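Local structure of lytic polysaccharide monooxygenase ([Kitasatospora] papulosa, 6NDQ) at residues 136-141 / 151-156. The protein probably cleaves cellulose chains oxidatively at a copper site, as other lytic polysaccharide monooxygenases of its cellulose-degrading family do. Residues are numbered along the deposited sequence; the frame is centred on the assembly and turned at random.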
ATOM      1  N   LEU A 136     -13.393   5.735   2.578  1.00 20.43           N
ATOM      2  CA  LEU A 136     -13.371   5.304   1.181  1.00 20.26           C
ATOM      3  C   LEU A 136     -13.455   6.518   0.269  1.00 19.40           C
ATOM      4  O   LEU A 136     -14.387   7.317   0.390  1.00 22.21           O
ATOM      5  CB  LEU A 136     -14.532   4.348   0.905  1.00 19.02           C
ATOM      6  CG  LEU A 136     -14.785   3.827  -0.524  1.00 17.02           C
ATOM      7  CD1 LEU A 136     -13.847   2.722  -0.905  1.00 19.49           C
ATOM      8  CD2 LEU A 136     -16.248   3.368  -0.735  1.00 24.37           C
ATOM      9  N   VAL A 137     -12.479   6.679  -0.628  1.00 19.34           N
ATOM     10  CA  VAL A 137     -12.474   7.839  -1.509  1.00 19.16           C
ATOM     11  C   VAL A 137     -12.609   7.489  -2.987  1.00 20.54           C
ATOM     12  O   VAL A 137     -13.043   8.351  -3.767  1.00 21.14           O
ATOM     13  CB  VAL A 137     -11.232   8.737  -1.281  1.00 17.14           C
ATOM     14  CG1 VAL A 137     -11.318   9.468   0.074  1.00 23.02           C
ATOM     15  CG2 VAL A 137      -9.943   7.959  -1.424  1.00 20.56           C
ATOM     16  N   ALA A 138     -12.292   6.268  -3.419  1.00 17.05           N
ATOM     17  CA  ALA A 138     -12.557   5.871  -4.797  1.00 18.95           C
ATOM     18  C   ALA A 138     -13.031   4.424  -4.797  1.00 17.36           C
ATOM     19  O   ALA A 138     -12.591   3.624  -3.967  1.00 16.45           O
ATOM     20  CB  ALA A 138     -11.310   6.032  -5.685  1.00 19.79           C
ATOM     21  N   GLU A 139     -13.962   4.103  -5.700  1.00 18.38           N
ATOM     22  CA  GLU A 139     -14.345   2.710  -5.901  1.00 18.12           C
ATOM     23  C   GLU A 139     -14.725   2.532  -7.362  1.00 21.63           C
ATOM     24  O   GLU A 139     -15.498   3.325  -7.903  1.00 20.06           O
ATOM     25  CB  GLU A 139     -15.511   2.288  -5.007  1.00 21.95           C
ATOM     26  CG  GLU A 139     -15.721   0.797  -5.086  1.00 21.19           C
ATOM     27  CD  GLU A 139     -16.700   0.266  -4.058  1.00 28.76           C
ATOM     28  OE1 GLU A 139     -17.224   1.064  -3.251  1.00 28.53           O
ATOM     29  OE2 GLU A 139     -16.969  -0.961  -4.088  1.00 30.92           O
ATOM     30  N   THR A 140     -14.195   1.494  -7.990  1.00 21.10           N
ATOM     31  CA  THR A 140     -14.329   1.346  -9.428  1.00 21.63           C
ATOM     32  C   THR A 140     -15.108   0.092  -9.770  1.00 23.84           C
ATOM     33  O   THR A 140     -15.354  -0.775  -8.932  1.00 25.49           O
ATOM     34  CB  THR A 140     -12.974   1.264 -10.135  1.00 19.10           C
ATOM     35  OG1 THR A 140     -12.390  -0.019  -9.897  1.00 18.10           O
ATOM     36  CG2 THR A 140     -12.024   2.389  -9.666  1.00 20.27           C
ATOM     37  N   GLY A 141     -15.476   0.025 -11.046  1.00 26.49           N
ATOM     38  CA  GLY A 141     -15.947  -1.190 -11.661  1.00 24.30           C
ATOM     39  C   GLY A 141     -14.788  -2.023 -12.162  1.00 25.57           C
ATOM     40  O   GLY A 141     -13.621  -1.786 -11.831  1.00 21.42           O
ATOM     41  N   ILE A 151      -6.322   4.476 -11.291  1.00 19.60           N
ATOM     42  CA  ILE A 151      -7.548   4.829 -10.585  1.00 17.11           C
ATOM     43  C   ILE A 151      -7.505   6.323 -10.294  1.00 21.00           C
ATOM     44  O   ILE A 151      -6.683   6.779  -9.478  1.00 20.17           O
ATOM     45  CB  ILE A 151      -7.713   4.028  -9.288  1.00 18.85           C
ATOM     46  CG1 ILE A 151      -7.572   2.534  -9.568  1.00 18.21           C
ATOM     47  CG2 ILE A 151      -9.057   4.376  -8.623  1.00 19.24           C
ATOM     48  CD1 ILE A 151      -7.072   1.799  -8.373  1.00 20.38           C
ATOM     49  N   PRO A 152      -8.361   7.120 -10.922  1.00 21.82           N
ATOM     50  CA  PRO A 152      -8.412   8.549 -10.593  1.00 21.05           C
ATOM     51  C   PRO A 152      -9.141   8.742  -9.269  1.00 21.24           C
ATOM     52  O   PRO A 152     -10.173   8.113  -9.007  1.00 21.99           O
ATOM     53  CB  PRO A 152      -9.177   9.160 -11.774  1.00 24.88           C
ATOM     54  CG  PRO A 152     -10.055   8.040 -12.267  1.00 20.57           C
ATOM     55  CD  PRO A 152      -9.308   6.745 -11.990  1.00 19.85           C
ATOM     56  N   VAL A 153      -8.575   9.583  -8.413  1.00 18.89           N
ATOM     57  CA  VAL A 153      -9.100   9.803  -7.072  1.00 21.28           C
ATOM     58  C   VAL A 153      -9.282  11.297  -6.873  1.00 23.72           C
ATOM     59  O   VAL A 153      -8.390  12.082  -7.216  1.00 25.58           O
ATOM     60  CB  VAL A 153      -8.167   9.238  -5.983  1.00 18.18           C
ATOM     61  CG1 VAL A 153      -8.845   9.322  -4.616  1.00 23.49           C
ATOM     62  CG2 VAL A 153      -7.738   7.816  -6.316  1.00 18.66           C
ATOM     63  N   THR A 154     -10.424  11.692  -6.312  1.00 19.85           N
ATOM     64  CA  THR A 154     -10.690  13.089  -5.993  1.00 26.87           C
ATOM     65  C   THR A 154     -10.982  13.184  -4.504  1.00 22.26           C
ATOM     66  O   THR A 154     -11.776  12.401  -3.977  1.00 27.40           O
ATOM     67  CB  THR A 154     -11.854  13.648  -6.842  1.00 27.90           C
ATOM     68  OG1 THR A 154     -13.088  13.042  -6.452  1.00 34.16           O
ATOM     69  CG2 THR A 154     -11.633  13.335  -8.309  1.00 22.57           C
ATOM     70  N   THR A 155     -10.279  14.080  -3.815  1.00 22.70           N
ATOM     71  CA  THR A 155     -10.510  14.339  -2.402  1.00 23.23           C
ATOM     72  C   THR A 155     -10.498  15.846  -2.152  1.00 24.54           C
ATOM     73  O   THR A 155     -10.110  16.650  -3.004  1.00 22.00           O
ATOM     74  CB  THR A 155      -9.458  13.664  -1.498  1.00 25.60           C
ATOM     75  OG1 THR A 155      -8.205  14.348  -1.618  1.00 23.69           O
ATOM     76  CG2 THR A 155      -9.275  12.188  -1.841  1.00 22.85           C
ATOM     77  N   SER A 156     -10.922  16.219  -0.955  1.00 20.87           N
ATOM     78  CA  SER A 156     -10.888  17.610  -0.528  1.00 25.91           C
ATOM     79  C   SER A 156     -10.672  17.652   0.974  1.00 22.64           C
ATOM     80  O   SER A 156     -11.066  16.735   1.689  1.00 21.84           O
ATOM     81  CB  SER A 156     -12.184  18.345  -0.887  1.00 28.27           C
ATOM     82  OG  SER A 156     -13.267  17.833  -0.126  1.00 31.11           O
TER
HETATM   83  O   HOH W   1     -12.331   9.899  -6.101  1.00 25.71           O
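A single water joins the two backbones where Val137 and Val153 pack together: it donates to Val137 O at 2.9 Å and accepts from Thr154 N at 2.6 Å. The strand segments 136-139 and 151-154 approach to 6.3 Å between their axes and run at 146° to each other, roughly antiparallel; the water links the backbones where the strands are not directly hydrogen-bonded, and the side chains that meet do so through aliphatic carbons. Beside the water, Val137 CG2 lies 3.6 Å from Val153 CG1. The first torsion of Val137, -71°, turns its two methyls onto different partners, since CG1, anti to the carbonyl carbon, stands 3.9 Å from Thr155 CG2. Val153 divides its methyls in the same way, for its CG2 reaches Ala138 CB at 4.0 Å. In the middle of the contact the CA atoms of Ala138 and Val153 are 5.7 Å apart, and there a single methyl suffices to meet both Val153 CG2 and Ile151 CG2. Farther along, Thr140 CG2 meets Ile151 CG2 at 3.7 Å, the two side chains crossing at about a right angle. Thr140 and Thr155 use both their characters: each offers a methyl to the apolar seam, while Thr140 OG1 donates to Gly141 O on a carbonyl lone pair and accepts from Phe113 N, and Thr155 OG1 donates to Asp96 O. Ile151, buried, extends the apolar contact to Phe113 and Leu102. Val137 and Ala138 both face Val115, which makes a classic beta bulge in the edge of their sheet. Segment 136-141 pairs with strand 110-118 and strand 151-154 with strand 97-104, and so the contact joins border strands of two different sheets, closing one edge of a beta sandwich, consistent with the immunoglobulin-like core of lytic polysaccharide monooxygenases.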